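Local coordinates for hypothetical protein MG376 homolog (Mycoplasma pneumoniae, PDB 2HQL) that probably binds single-stranded DNA through an OB fold, although its precise cellular role is uncharacterised, at residues G15-S20 with K68-E73; G28-I33 with Y47-A52; G74-Y79 with T89-V94. One frame throughout, in Å; residues are numbered along the deposited sequence.

Overall arrangement
All three contacts are antiparallel strand pairs of one OB-fold sheet with the strand order 9-22, 28-39, 42-53, 86-96, 69-81, which closes because its first and last strands also pair. Interaction 2 joins the hairpin strands 28-39 and 42-53 and is nested in the loop closed by interaction 1, the pairing of strands 9-22 and 69-81. Interaction 3 follows along the chain and continues strand 69-81 into its hairpin with 86-96. Centres of interactions 1 and 2 lie about 8 Å apart, 2 and 3 about 9 Å, 1 and 3 about 14 Å. Together they shape the sheet; interactions 2 and 3 also touch the second subunit.

Interaction 1: G15-S20 with K68-E73; sequences GEIESS and KTISIE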
ATOM      1  N   GLY A  15       7.432  -5.673  -9.218  1.00 22.08           N
ATOM      2  CA  GLY A  15       6.633  -5.644 -10.426  1.00 20.46           C
ATOM      3  C   GLY A  15       7.473  -5.245 -11.616  1.00 20.58           C
ATOM      4  O   GLY A  15       8.682  -5.041 -11.496  1.00 19.98           O
ATOM      5  N   GLU A  16       6.827  -5.130 -12.771  1.00 21.15           N
ATOM      6  CA  GLU A  16       7.506  -4.742 -13.999  1.00 21.30           C
ATOM      7  C   GLU A  16       7.367  -3.240 -14.231  1.00 19.94           C
ATOM      8  O   GLU A  16       6.262  -2.706 -14.233  1.00 20.46           O
ATOM      9  CB  GLU A  16       6.918  -5.523 -15.188  1.00 24.06           C
ATOM     10  CG  GLU A  16       7.110  -4.878 -16.577  1.00 28.65           C
ATOM     11  CD  GLU A  16       8.335  -5.370 -17.332  1.00 29.94           C
ATOM     12  OE1 GLU A  16       8.384  -6.570 -17.675  1.00 32.23           O
ATOM     13  OE2 GLU A  16       9.248  -4.554 -17.593  1.00 32.52           O
ATOM     14  N   ILE A  17       8.496  -2.565 -14.421  1.00 19.78           N
ATOM     15  CA  ILE A  17       8.512  -1.129 -14.677  1.00 19.35           C
ATOM     16  C   ILE A  17       7.714  -0.835 -15.950  1.00 21.01           C
ATOM     17  O   ILE A  17       8.018  -1.367 -17.027  1.00 21.40           O
ATOM     18  CB  ILE A  17       9.961  -0.632 -14.857  1.00 18.53           C
ATOM     19  CG1 ILE A  17      10.803  -1.079 -13.654  1.00 18.45           C
ATOM     20  CG2 ILE A  17       9.976   0.883 -15.041  1.00 14.86           C
ATOM     21  CD1 ILE A  17      12.283  -0.722 -13.728  1.00 16.47           C
ATOM     22  N   GLU A  18       6.701   0.020 -15.835  1.00 20.81           N
ATOM     23  CA  GLU A  18       5.848   0.347 -16.973  1.00 22.39           C
ATOM     24  C   GLU A  18       6.125   1.709 -17.607  1.00 22.22           C
ATOM     25  O   GLU A  18       5.951   1.887 -18.814  1.00 22.13           O
ATOM     26  CB  GLU A  18       4.382   0.279 -16.543  1.00 23.82           C
ATOM     27  CG  GLU A  18       3.913  -1.106 -16.113  1.00 28.51           C
ATOM     28  CD  GLU A  18       3.895  -2.096 -17.256  1.00 31.71           C
ATOM     29  OE1 GLU A  18       3.299  -1.755 -18.297  1.00 36.22           O
ATOM     30  OE2 GLU A  18       4.461  -3.205 -17.123  1.00 30.83           O
ATOM     31  N   SER A  19       6.541   2.665 -16.780  1.00 21.79           N
ATOM     32  CA  SER A  19       6.842   4.019 -17.216  1.00 19.64           C
ATOM     33  C   SER A  19       7.400   4.745 -16.009  1.00 20.69           C
ATOM     34  O   SER A  19       7.353   4.223 -14.902  1.00 19.11           O
ATOM     35  CB  SER A  19       5.576   4.717 -17.698  1.00 19.10           C
ATOM     36  OG  SER A  19       4.667   4.882 -16.635  1.00 18.07           O
ATOM     37  N   SER A  20       7.931   5.946 -16.216  1.00 22.68           N
ATOM     38  CA  SER A  20       8.501   6.709 -15.111  1.00 25.15           C
ATOM     39  C   SER A  20       8.825   8.134 -15.540  1.00 27.18           C
ATOM     40  O   SER A  20       8.938   8.411 -16.727  1.00 27.69           O
ATOM     41  CB  SER A  20       9.781   6.029 -14.613  1.00 26.71           C
ATOM     42  OG  SER A  20      10.795   6.082 -15.602  1.00 26.46           O
ATOM     43  N   LYS A  68      13.918  -4.636 -16.134  1.00 28.93           N
ATOM     44  CA  LYS A  68      12.498  -4.511 -16.457  1.00 28.70           C
ATOM     45  C   LYS A  68      11.661  -4.600 -15.182  1.00 27.81           C
ATOM     46  O   LYS A  68      10.686  -3.860 -15.017  1.00 26.15           O
ATOM     47  CB  LYS A  68      12.064  -5.609 -17.431  1.00 29.99           C
ATOM     48  CG  LYS A  68      12.771  -5.570 -18.769  1.00 34.02           C
ATOM     49  CD  LYS A  68      12.181  -6.595 -19.736  1.00 38.59           C
ATOM     50  CE  LYS A  68      12.950  -6.619 -21.065  1.00 41.91           C
ATOM     51  NZ  LYS A  68      12.331  -7.493 -22.122  1.00 42.64           N
ATOM     52  N   THR A  69      12.041  -5.510 -14.288  1.00 27.56           N
ATOM     53  CA  THR A  69      11.324  -5.669 -13.029  1.00 28.53           C
ATOM     54  C   THR A  69      12.138  -4.994 -11.939  1.00 27.80           C
ATOM     55  O   THR A  69      13.296  -4.635 -12.152  1.00 27.41           O
ATOM     56  CB  THR A  69      11.138  -7.158 -12.620  1.00 29.26           C
ATOM     57  OG1 THR A  69      12.357  -7.660 -12.060  1.00 30.87           O
ATOM     58  CG2 THR A  69      10.745  -8.005 -13.817  1.00 29.57           C
ATOM     59  N   ILE A  70      11.521  -4.811 -10.779  1.00 26.69           N
ATOM     60  CA  ILE A  70      12.197  -4.205  -9.648  1.00 24.66           C
ATOM     61  C   ILE A  70      11.453  -4.611  -8.388  1.00 24.69           C
ATOM     62  O   ILE A  70      10.228  -4.732  -8.401  1.00 24.62           O
ATOM     63  CB  ILE A  70      12.228  -2.657  -9.746  1.00 23.68           C
ATOM     64  CG1 ILE A  70      13.064  -2.090  -8.583  1.00 20.73           C
ATOM     65  CG2 ILE A  70      10.796  -2.099  -9.720  1.00 24.24           C
ATOM     66  CD1 ILE A  70      13.336  -0.607  -8.642  1.00 16.24           C
ATOM     67  N   SER A  71      12.205  -4.846  -7.312  1.00 24.36           N
ATOM     68  CA  SER A  71      11.639  -5.228  -6.017  1.00 23.28           C
ATOM     69  C   SER A  71      12.125  -4.183  -5.046  1.00 21.45           C
ATOM     70  O   SER A  71      13.265  -3.751  -5.145  1.00 21.26           O
ATOM     71  CB  SER A  71      12.159  -6.598  -5.561  1.00 23.44           C
ATOM     72  OG  SER A  71      11.866  -7.610  -6.509  1.00 26.27           O
ATOM     73  N   ILE A  72      11.281  -3.771  -4.106  1.00 20.57           N
ATOM     74  CA  ILE A  72      11.699  -2.764  -3.134  1.00 19.20           C
ATOM     75  C   ILE A  72      11.132  -2.984  -1.738  1.00 19.27           C
ATOM     76  O   ILE A  72      10.376  -3.923  -1.481  1.00 17.14           O
ATOM     77  CB  ILE A  72      11.249  -1.319  -3.542  1.00 20.47           C
ATOM     78  CG1 ILE A  72       9.715  -1.249  -3.582  1.00 19.55           C
ATOM     79  CG2 ILE A  72      11.854  -0.909  -4.889  1.00 18.51           C
ATOM     80  CD1 ILE A  72       9.164   0.160  -3.514  1.00 22.28           C
ATOM     81  N   GLU A  73      11.534  -2.081  -0.847  1.00 20.25           N
ATOM     82  CA  GLU A  73      11.051  -2.013   0.522  1.00 19.70           C
ATOM     83  C   GLU A  73      10.635  -0.545   0.587  1.00 19.18           C
ATOM     84  O   GLU A  73      11.401   0.332   0.202  1.00 20.65           O
ATOM     85  CB  GLU A  73      12.163  -2.281   1.532  1.00 20.72           C
ATOM     86  CG  GLU A  73      11.633  -2.599   2.929  1.00 24.17           C
ATOM     87  CD  GLU A  73      11.843  -1.487   3.938  1.00 25.59           C
ATOM     88  OE1 GLU A  73      13.014  -1.099   4.125  1.00 28.89           O
ATOM     89  OE2 GLU A  73      10.851  -1.011   4.549  1.00 25.89           O
TER
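Glu-16 and Lys-68 lie side by side and point the same way; a carboxylate oxygen of Glu-16 lies against the first methylene of Lys-68, and no salt bridge forms. The Glu-16 chain leaves with CG anti to the backbone N (chi1 157°) and bends at chi2, which carries OE2 back to 3.0 Å from Lys-68 CB. OE2 and Lys-68 O, both acceptors, also come to 3.0 Å without bonding. The lysine chain is extended beyond CG, and NZ stays 6.0 Å from Glu-16 OE1; any attraction between the charges is probably a longer-range one. Lys-68 O itself is taken up by the backbone: Ile-17 N donates to it over a short 2.6 Å, and the Glu-16 CA-H makes a longer contact with the same oxygen. Ile-17 CG1, held beside its own backbone N, passes alongside Lys-68 O as well and reaches Ile-70 CG2 at 4.1 Å. Val-31 packs on Ile-17, while Ile-33 and Leu-60 pack on Ile-70. The short antiparallel pairing joins the first strand to strand 69-81, and in this way closes the OB-fold barrel. Gly-15 and Ile-70 form its hydrogen-bonded pair, with Ile-70 N to Gly-15 O at 2.9 Å and the return bond from Gly-15 N to Ile-70 O at 3.1 Å. The next pair, Glu-16 with Thr-69, is non-hydrogen-bonded and brings the two CA atoms to 4.0 Å. Farther along, the strands diverge; on the other edge of strand 9-22, against strand 28-39, Glu-18 and Ser-19 both face Thr-32 in a classic beta bulge.

Interaction 2: G28-I33 with Y47-A52; sequences GFLVTI and YYVIYA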
ATOM      1  N   GLY A  28      12.180  14.425  -7.083  1.00 20.64           N
ATOM      2  CA  GLY A  28      11.987  12.990  -7.010  1.00 18.44           C
ATOM      3  C   GLY A  28      11.796  12.338  -8.366  1.00 18.43           C
ATOM      4  O   GLY A  28      11.559  13.003  -9.375  1.00 16.67           O
ATOM      5  N   PHE A  29      11.906  11.016  -8.394  1.00 18.78           N
ATOM      6  CA  PHE A  29      11.732  10.254  -9.628  1.00 19.26           C
ATOM      7  C   PHE A  29      10.593   9.272  -9.418  1.00 19.59           C
ATOM      8  O   PHE A  29      10.616   8.483  -8.472  1.00 19.57           O
ATOM      9  CB  PHE A  29      13.008   9.481  -9.964  1.00 18.52           C
ATOM     10  CG  PHE A  29      12.990   8.833 -11.318  1.00 15.70           C
ATOM     11  CD1 PHE A  29      12.899   9.610 -12.470  1.00 13.85           C
ATOM     12  CD2 PHE A  29      13.096   7.449 -11.443  1.00 15.83           C
ATOM     13  CE1 PHE A  29      12.918   9.027 -13.731  1.00 13.44           C
ATOM     14  CE2 PHE A  29      13.115   6.842 -12.712  1.00 16.29           C
ATOM     15  CZ  PHE A  29      13.028   7.636 -13.858  1.00 15.05           C
ATOM     16  N   LEU A  30       9.602   9.318 -10.301  1.00 20.07           N
ATOM     17  CA  LEU A  30       8.460   8.436 -10.181  1.00 20.64           C
ATOM     18  C   LEU A  30       8.416   7.340 -11.209  1.00 19.34           C
ATOM     19  O   LEU A  30       8.551   7.580 -12.410  1.00 16.95           O
ATOM     20  CB  LEU A  30       7.152   9.225 -10.239  1.00 23.20           C
ATOM     21  CG  LEU A  30       6.774   9.974  -8.960  1.00 26.58           C
ATOM     22  CD1 LEU A  30       7.627  11.240  -8.797  1.00 25.90           C
ATOM     23  CD2 LEU A  30       5.287  10.316  -9.029  1.00 26.27           C
ATOM     24  N   VAL A  31       8.200   6.134 -10.701  1.00 18.55           N
ATOM     25  CA  VAL A  31       8.107   4.937 -11.516  1.00 19.55           C
ATOM     26  C   VAL A  31       6.734   4.278 -11.311  1.00 19.02           C
ATOM     27  O   VAL A  31       6.157   4.328 -10.224  1.00 17.37           O
ATOM     28  CB  VAL A  31       9.246   3.936 -11.150  1.00 18.62           C
ATOM     29  CG1 VAL A  31       9.077   2.619 -11.929  1.00 16.74           C
ATOM     30  CG2 VAL A  31      10.604   4.569 -11.457  1.00 16.19           C
ATOM     31  N   THR A  32       6.199   3.694 -12.377  1.00 19.28           N
ATOM     32  CA  THR A  32       4.922   3.005 -12.303  1.00 18.07           C
ATOM     33  C   THR A  32       5.154   1.541 -12.630  1.00 18.25           C
ATOM     34  O   THR A  32       5.651   1.194 -13.709  1.00 16.33           O
ATOM     35  CB  THR A  32       3.899   3.600 -13.259  1.00 18.38           C
ATOM     36  OG1 THR A  32       3.533   4.902 -12.788  1.00 19.40           O
ATOM     37  CG2 THR A  32       2.650   2.727 -13.307  1.00 20.38           C
ATOM     38  N   ILE A  33       4.775   0.702 -11.668  1.00 18.52           N
ATOM     39  CA  ILE A  33       4.955  -0.744 -11.713  1.00 18.72           C
ATOM     40  C   ILE A  33       3.660  -1.530 -11.930  1.00 18.53           C
ATOM     41  O   ILE A  33       2.584  -1.113 -11.517  1.00 17.54           O
ATOM     42  CB  ILE A  33       5.590  -1.220 -10.377  1.00 19.12           C
ATOM     43  CG1 ILE A  33       6.822  -0.381 -10.043  1.00 20.87           C
ATOM     44  CG2 ILE A  33       5.956  -2.660 -10.451  1.00 23.51           C
ATOM     45  CD1 ILE A  33       7.905  -0.384 -11.085  1.00 19.86           C
ATOM     46  N   TYR A  47      -1.549  -1.976 -11.022  1.00 18.26           N
ATOM     47  CA  TYR A  47      -0.559  -0.938 -11.248  1.00 16.68           C
ATOM     48  C   TYR A  47      -0.363  -0.137  -9.980  1.00 16.29           C
ATOM     49  O   TYR A  47      -1.329   0.230  -9.297  1.00 13.41           O
ATOM     50  CB  TYR A  47      -0.990  -0.012 -12.376  1.00 17.59           C
ATOM     51  CG  TYR A  47      -0.756  -0.568 -13.769  1.00 18.94           C
ATOM     52  CD1 TYR A  47       0.196  -0.001 -14.615  1.00 19.57           C
ATOM     53  CD2 TYR A  47      -1.518  -1.628 -14.258  1.00 19.71           C
ATOM     54  CE1 TYR A  47       0.374  -0.470 -15.914  1.00 19.94           C
ATOM     55  CE2 TYR A  47      -1.344  -2.101 -15.556  1.00 20.48           C
ATOM     56  CZ  TYR A  47      -0.402  -1.515 -16.376  1.00 21.30           C
ATOM     57  OH  TYR A  47      -0.256  -1.955 -17.669  1.00 24.10           O
ATOM     58  N   TYR A  48       0.909   0.126  -9.683  1.00 16.16           N
ATOM     59  CA  TYR A  48       1.310   0.863  -8.499  1.00 15.65           C
ATOM     60  C   TYR A  48       2.262   1.964  -8.903  1.00 16.09           C
ATOM     61  O   TYR A  48       2.955   1.853  -9.915  1.00 16.14           O
ATOM     62  CB  TYR A  48       2.008  -0.080  -7.529  1.00 14.06           C
ATOM     63  CG  TYR A  48       1.133  -1.230  -7.088  1.00 14.69           C
ATOM     64  CD1 TYR A  48       0.106  -1.030  -6.168  1.00 15.05           C
ATOM     65  CD2 TYR A  48       1.318  -2.514  -7.601  1.00 15.38           C
ATOM     66  CE1 TYR A  48      -0.709  -2.074  -5.769  1.00 17.46           C
ATOM     67  CE2 TYR A  48       0.502  -3.571  -7.206  1.00 14.82           C
ATOM     68  CZ  TYR A  48      -0.503  -3.340  -6.292  1.00 16.07           C
ATOM     69  OH  TYR A  48      -1.312  -4.364  -5.883  1.00 18.91           O
ATOM     70  N   VAL A  49       2.280   3.036  -8.120  1.00 16.28           N
ATOM     71  CA  VAL A  49       3.172   4.146  -8.389  1.00 14.60           C
ATOM     72  C   VAL A  49       4.132   4.226  -7.222  1.00 15.60           C
ATOM     73  O   VAL A  49       3.727   4.294  -6.069  1.00 14.50           O
ATOM     74  CB  VAL A  49       2.419   5.480  -8.521  1.00 13.99           C
ATOM     75  CG1 VAL A  49       3.405   6.605  -8.754  1.00 15.31           C
ATOM     76  CG2 VAL A  49       1.422   5.410  -9.662  1.00 13.74           C
ATOM     77  N   ILE A  50       5.416   4.192  -7.532  1.00 17.00           N
ATOM     78  CA  ILE A  50       6.443   4.258  -6.514  1.00 16.18           C
ATOM     79  C   ILE A  50       7.341   5.441  -6.847  1.00 17.74           C
ATOM     80  O   ILE A  50       7.339   5.925  -7.979  1.00 16.48           O
ATOM     81  CB  ILE A  50       7.270   2.951  -6.494  1.00 16.67           C
ATOM     82  CG1 ILE A  50       7.962   2.737  -7.841  1.00 15.60           C
ATOM     83  CG2 ILE A  50       6.352   1.762  -6.233  1.00 16.65           C
ATOM     84  CD1 ILE A  50       8.902   1.557  -7.852  1.00 16.17           C
ATOM     85  N   TYR A  51       8.086   5.929  -5.861  1.00 19.20           N
ATOM     86  CA  TYR A  51       8.992   7.050  -6.102  1.00 21.15           C
ATOM     87  C   TYR A  51      10.186   7.000  -5.165  1.00 21.75           C
ATOM     88  O   TYR A  51      10.240   6.160  -4.272  1.00 23.92           O
ATOM     89  CB  TYR A  51       8.284   8.406  -5.941  1.00 17.37           C
ATOM     90  CG  TYR A  51       7.850   8.754  -4.534  1.00 17.64           C
ATOM     91  CD1 TYR A  51       6.603   8.357  -4.050  1.00 17.72           C
ATOM     92  CD2 TYR A  51       8.684   9.483  -3.686  1.00 17.11           C
ATOM     93  CE1 TYR A  51       6.194   8.682  -2.749  1.00 19.45           C
ATOM     94  CE2 TYR A  51       8.287   9.812  -2.381  1.00 19.78           C
ATOM     95  CZ  TYR A  51       7.038   9.405  -1.922  1.00 18.92           C
ATOM     96  OH  TYR A  51       6.636   9.711  -0.641  1.00 18.45           O
ATOM     97  N   ALA A  52      11.140   7.903  -5.390  1.00 21.89           N
ATOM     98  CA  ALA A  52      12.344   7.997  -4.574  1.00 20.22           C
ATOM     99  C   ALA A  52      12.927   9.402  -4.655  1.00 20.88           C
ATOM    100  O   ALA A  52      12.708  10.127  -5.623  1.00 20.57           O
ATOM    101  CB  ALA A  52      13.372   6.982  -5.040  1.00 19.27           C
TER
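Ile-50 holds CG1 between its backbone N and carbonyl carbon (chi1 61°), while Ile-33 turns CG1 beside its own N and folds again at chi2 (-58°); the two chains therefore meet obliquely, Ile-33 CG1 lying 3.6 Å from Ile-50 CD1. They sit on the inward face of a beta hairpin between strands 28-39 and 42-53, which forms the second and third strands of the OB-fold sheet. Val-31 joins them, its CB 3.7 Å from Ile-50 CG1, and helix 54-64 covers this face where Leu-60 packs on Val-31 and Ala-52. Tyr-48 starts from the same face and leads toward the other molecule, where its hydroxyl makes a weak hydrogen bond with Leu-76 O of the second subunit. Six backbone bonds in three hydrogen-bonded pairs, Phe-29 with Ala-52, Val-31 with Ile-50 and Ile-33 with Tyr-48, hold the strands; among them Ile-50 N to Val-31 O is 2.8 Å long. CA-H...O contacts fill in between them, such as that from Tyr-51 CA to Phe-29 O. The other face carries Leu-30, Thr-32, Val-49 and Tyr-51. Leu-30 and Tyr-51 run alongside each other, with Leu-30 CG 3.7 Å from Tyr-51 CB, and the tyrosine ring goes on beyond the leucine toward Thr-90 and Glu-92 on the neighbouring strand 86-96. Leu-30 CD2 brushes Val-49 CG1, and Val-49 CG2 in turn lies near Thr-32 OG1. At the Tyr-47 end of the pairing Thr-32 and Tyr-47 meet at about a right angle, the Thr-32 methyl CG2 lying at the edge of the Tyr-47 ring, 3.9 Å from CD1.

Interaction 3: G74-Y79 with T89-V94; sequences GILRTY and TTIEIV
Arg-77 lays the edge of its guanidinium against Glu-92, whose OE1 receives two donors in a side-on salt bridge: Arg-77 NE at 2.7 Å and Arg-77 NH2 at 3.0 Å, both to the one oxygen. The guanidinium and carboxylate planes are only 22° apart, and the oxygen lies almost in the guanidinium plane. One face of the guanidinium is covered by the Ile-75 methyl CG2, which lies over its centre, 3.6 Å from the plane. The two chains reach each other differently, Glu-92 being extended with CG anti to its N (chi1 -171°) while Arg-77 bends back at chi2 (-59°) across the strand. These residues share a face with Thr-90, whose OG1 lies near Arg-77 CB and whose methyl CG2 sits at the edge of the Tyr-79 ring, 4.0 Å from CE1. Ile-75 CG1 and Val-94 CG2 meet at 3.6 Å toward the other end. The backbone here is an antiparallel hairpin, with Ile-75 and Glu-92 forming one hydrogen-bonded pair and Arg-77 and Thr-90 the next; the Arg-77 N to Thr-90 O bond is 2.8 Å long. On the opposite face Leu-76 and Ile-91 cross obliquely, and Gly-74 leaves room for Ile-91 CG2 beside its CA. Thr-78 OG1 is hydrogen-bonded to Asp-46 of the second subunit. In the OB-fold sheet, strand 86-96 lies between strands 69-81 and 42-53: Tyr-51 packs on Arg-77 and Glu-92, while Leu-76 packs on Val-11 of strand 9-22 and Ile-93 reaches Leu-56 and Leu-60 of helix 54-64.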
ATOM      1  N   GLY A  74       9.427  -0.259   1.043  1.00 18.40           N
ATOM      2  CA  GLY A  74       9.032   1.133   1.080  1.00 17.58           C
ATOM      3  C   GLY A  74       7.998   1.458   2.123  1.00 17.19           C
ATOM      4  O   GLY A  74       7.640   0.616   2.952  1.00 17.67           O
ATOM      5  N   ILE A  75       7.511   2.691   2.067  1.00 16.71           N
ATOM      6  CA  ILE A  75       6.515   3.181   3.009  1.00 15.37           C
ATOM      7  C   ILE A  75       5.261   3.618   2.249  1.00 14.28           C
ATOM      8  O   ILE A  75       5.320   4.439   1.334  1.00 13.85           O
ATOM      9  CB  ILE A  75       7.090   4.363   3.813  1.00 13.56           C
ATOM     10  CG1 ILE A  75       8.475   3.995   4.356  1.00 15.80           C
ATOM     11  CG2 ILE A  75       6.195   4.691   4.965  1.00 15.82           C
ATOM     12  CD1 ILE A  75       9.199   5.136   5.053  1.00 12.42           C
ATOM     13  N   LEU A  76       4.121   3.062   2.627  1.00 15.01           N
ATOM     14  CA  LEU A  76       2.877   3.410   1.958  1.00 14.41           C
ATOM     15  C   LEU A  76       2.377   4.814   2.327  1.00 15.28           C
ATOM     16  O   LEU A  76       2.104   5.106   3.494  1.00 15.49           O
ATOM     17  CB  LEU A  76       1.817   2.358   2.281  1.00 14.55           C
ATOM     18  CG  LEU A  76       0.667   2.224   1.286  1.00 13.80           C
ATOM     19  CD1 LEU A  76       1.205   1.983  -0.116  1.00 13.29           C
ATOM     20  CD2 LEU A  76      -0.217   1.081   1.708  1.00 12.52           C
ATOM     21  N   ARG A  77       2.276   5.677   1.309  1.00 17.44           N
ATOM     22  CA  ARG A  77       1.815   7.065   1.443  1.00 15.31           C
ATOM     23  C   ARG A  77       0.575   7.281   0.580  1.00 15.29           C
ATOM     24  O   ARG A  77       0.184   6.408  -0.182  1.00 14.66           O
ATOM     25  CB  ARG A  77       2.894   8.045   0.957  1.00 15.52           C
ATOM     26  CG  ARG A  77       4.271   7.836   1.536  1.00 15.91           C
ATOM     27  CD  ARG A  77       4.238   7.955   3.042  1.00 15.05           C
ATOM     28  NE  ARG A  77       5.567   8.193   3.591  1.00 15.38           N
ATOM     29  CZ  ARG A  77       5.821   8.302   4.888  1.00 16.16           C
ATOM     30  NH1 ARG A  77       4.839   8.186   5.762  1.00 15.81           N
ATOM     31  NH2 ARG A  77       7.054   8.543   5.307  1.00 18.04           N
ATOM     32  N   THR A  78      -0.027   8.458   0.701  1.00 14.63           N
ATOM     33  CA  THR A  78      -1.192   8.811  -0.088  1.00 17.39           C
ATOM     34  C   THR A  78      -1.239  10.321  -0.264  1.00 18.34           C
ATOM     35  O   THR A  78      -0.574  11.058   0.462  1.00 19.75           O
ATOM     36  CB  THR A  78      -2.528   8.408   0.598  1.00 18.22           C
ATOM     37  OG1 THR A  78      -2.714   9.203   1.774  1.00 19.14           O
ATOM     38  CG2 THR A  78      -2.546   6.930   0.962  1.00 18.69           C
ATOM     39  N   TYR A  79      -2.016  10.772  -1.247  1.00 18.51           N
ATOM     40  CA  TYR A  79      -2.231  12.197  -1.483  1.00 18.54           C
ATOM     41  C   TYR A  79      -3.689  12.301  -1.907  1.00 17.67           C
ATOM     42  O   TYR A  79      -4.291  11.305  -2.304  1.00 16.02           O
ATOM     43  CB  TYR A  79      -1.291  12.774  -2.560  1.00 16.43           C
ATOM     44  CG  TYR A  79      -1.537  12.307  -3.979  1.00 17.52           C
ATOM     45  CD1 TYR A  79      -0.949  11.146  -4.464  1.00 17.99           C
ATOM     46  CD2 TYR A  79      -2.336  13.054  -4.851  1.00 18.04           C
ATOM     47  CE1 TYR A  79      -1.146  10.740  -5.782  1.00 16.78           C
ATOM     48  CE2 TYR A  79      -2.536  12.655  -6.174  1.00 15.59           C
ATOM     49  CZ  TYR A  79      -1.937  11.500  -6.629  1.00 15.61           C
ATOM     50  OH  TYR A  79      -2.118  11.097  -7.936  1.00 18.84           O
ATOM     51  N   THR A  89      -2.856   6.242  -3.596  1.00 16.53           N
ATOM     52  CA  THR A  89      -1.716   5.612  -2.924  1.00 16.23           C
ATOM     53  C   THR A  89      -0.400   5.590  -3.727  1.00 15.40           C
ATOM     54  O   THR A  89      -0.390   5.333  -4.938  1.00 15.65           O
ATOM     55  CB  THR A  89      -2.067   4.168  -2.541  1.00 14.88           C
ATOM     56  OG1 THR A  89      -3.061   4.187  -1.517  1.00 19.10           O
ATOM     57  CG2 THR A  89      -0.853   3.421  -2.045  1.00 14.05           C
ATOM     58  N   THR A  90       0.704   5.865  -3.038  1.00 14.41           N
ATOM     59  CA  THR A  90       2.044   5.840  -3.639  1.00 15.17           C
ATOM     60  C   THR A  90       2.994   5.208  -2.630  1.00 15.73           C
ATOM     61  O   THR A  90       2.759   5.281  -1.424  1.00 15.12           O
ATOM     62  CB  THR A  90       2.598   7.262  -3.962  1.00 14.60           C
ATOM     63  OG1 THR A  90       2.710   8.028  -2.754  1.00 14.19           O
ATOM     64  CG2 THR A  90       1.696   7.987  -4.935  1.00 15.37           C
ATOM     65  N   ILE A  91       4.060   4.580  -3.113  1.00 16.55           N
ATOM     66  CA  ILE A  91       5.020   3.977  -2.202  1.00 17.35           C
ATOM     67  C   ILE A  91       6.339   4.718  -2.230  1.00 17.45           C
ATOM     68  O   ILE A  91       6.978   4.810  -3.269  1.00 17.39           O
ATOM     69  CB  ILE A  91       5.335   2.498  -2.530  1.00 18.92           C
ATOM     70  CG1 ILE A  91       4.037   1.680  -2.635  1.00 18.73           C
ATOM     71  CG2 ILE A  91       6.245   1.914  -1.439  1.00 15.85           C
ATOM     72  CD1 ILE A  91       3.350   1.789  -3.985  1.00 20.06           C
ATOM     73  N   GLU A  92       6.728   5.239  -1.067  1.00 18.03           N
ATOM     74  CA  GLU A  92       7.983   5.954  -0.889  1.00 16.46           C
ATOM     75  C   GLU A  92       9.071   4.897  -0.744  1.00 17.03           C
ATOM     76  O   GLU A  92       9.149   4.200   0.267  1.00 16.60           O
ATOM     77  CB  GLU A  92       7.923   6.802   0.378  1.00 17.68           C
ATOM     78  CG  GLU A  92       9.096   7.743   0.543  1.00 20.48           C
ATOM     79  CD  GLU A  92       9.114   8.376   1.901  1.00 20.47           C
ATOM     80  OE1 GLU A  92       8.034   8.423   2.521  1.00 23.29           O
ATOM     81  OE2 GLU A  92      10.189   8.830   2.346  1.00 21.69           O
ATOM     82  N   ILE A  93       9.907   4.776  -1.762  1.00 16.23           N
ATOM     83  CA  ILE A  93      10.971   3.790  -1.750  1.00 18.23           C
ATOM     84  C   ILE A  93      12.020   4.055  -0.677  1.00 19.08           C
ATOM     85  O   ILE A  93      12.528   5.170  -0.545  1.00 19.77           O
ATOM     86  CB  ILE A  93      11.641   3.714  -3.141  1.00 18.69           C
ATOM     87  CG1 ILE A  93      10.636   3.152  -4.159  1.00 18.18           C
ATOM     88  CG2 ILE A  93      12.930   2.896  -3.070  1.00 17.41           C
ATOM     89  CD1 ILE A  93      11.086   3.268  -5.593  1.00 18.42           C
ATOM     90  N   VAL A  94      12.325   3.019   0.098  1.00 20.30           N
ATOM     91  CA  VAL A  94      13.321   3.100   1.157  1.00 20.41           C
ATOM     92  C   VAL A  94      14.515   2.285   0.708  1.00 21.63           C
ATOM     93  O   VAL A  94      15.663   2.656   0.946  1.00 23.54           O
ATOM     94  CB  VAL A  94      12.792   2.508   2.492  1.00 21.21           C
ATOM     95  CG1 VAL A  94      13.945   2.261   3.439  1.00 21.80           C
ATOM     96  CG2 VAL A  94      11.801   3.465   3.145  1.00 21.40           C
TER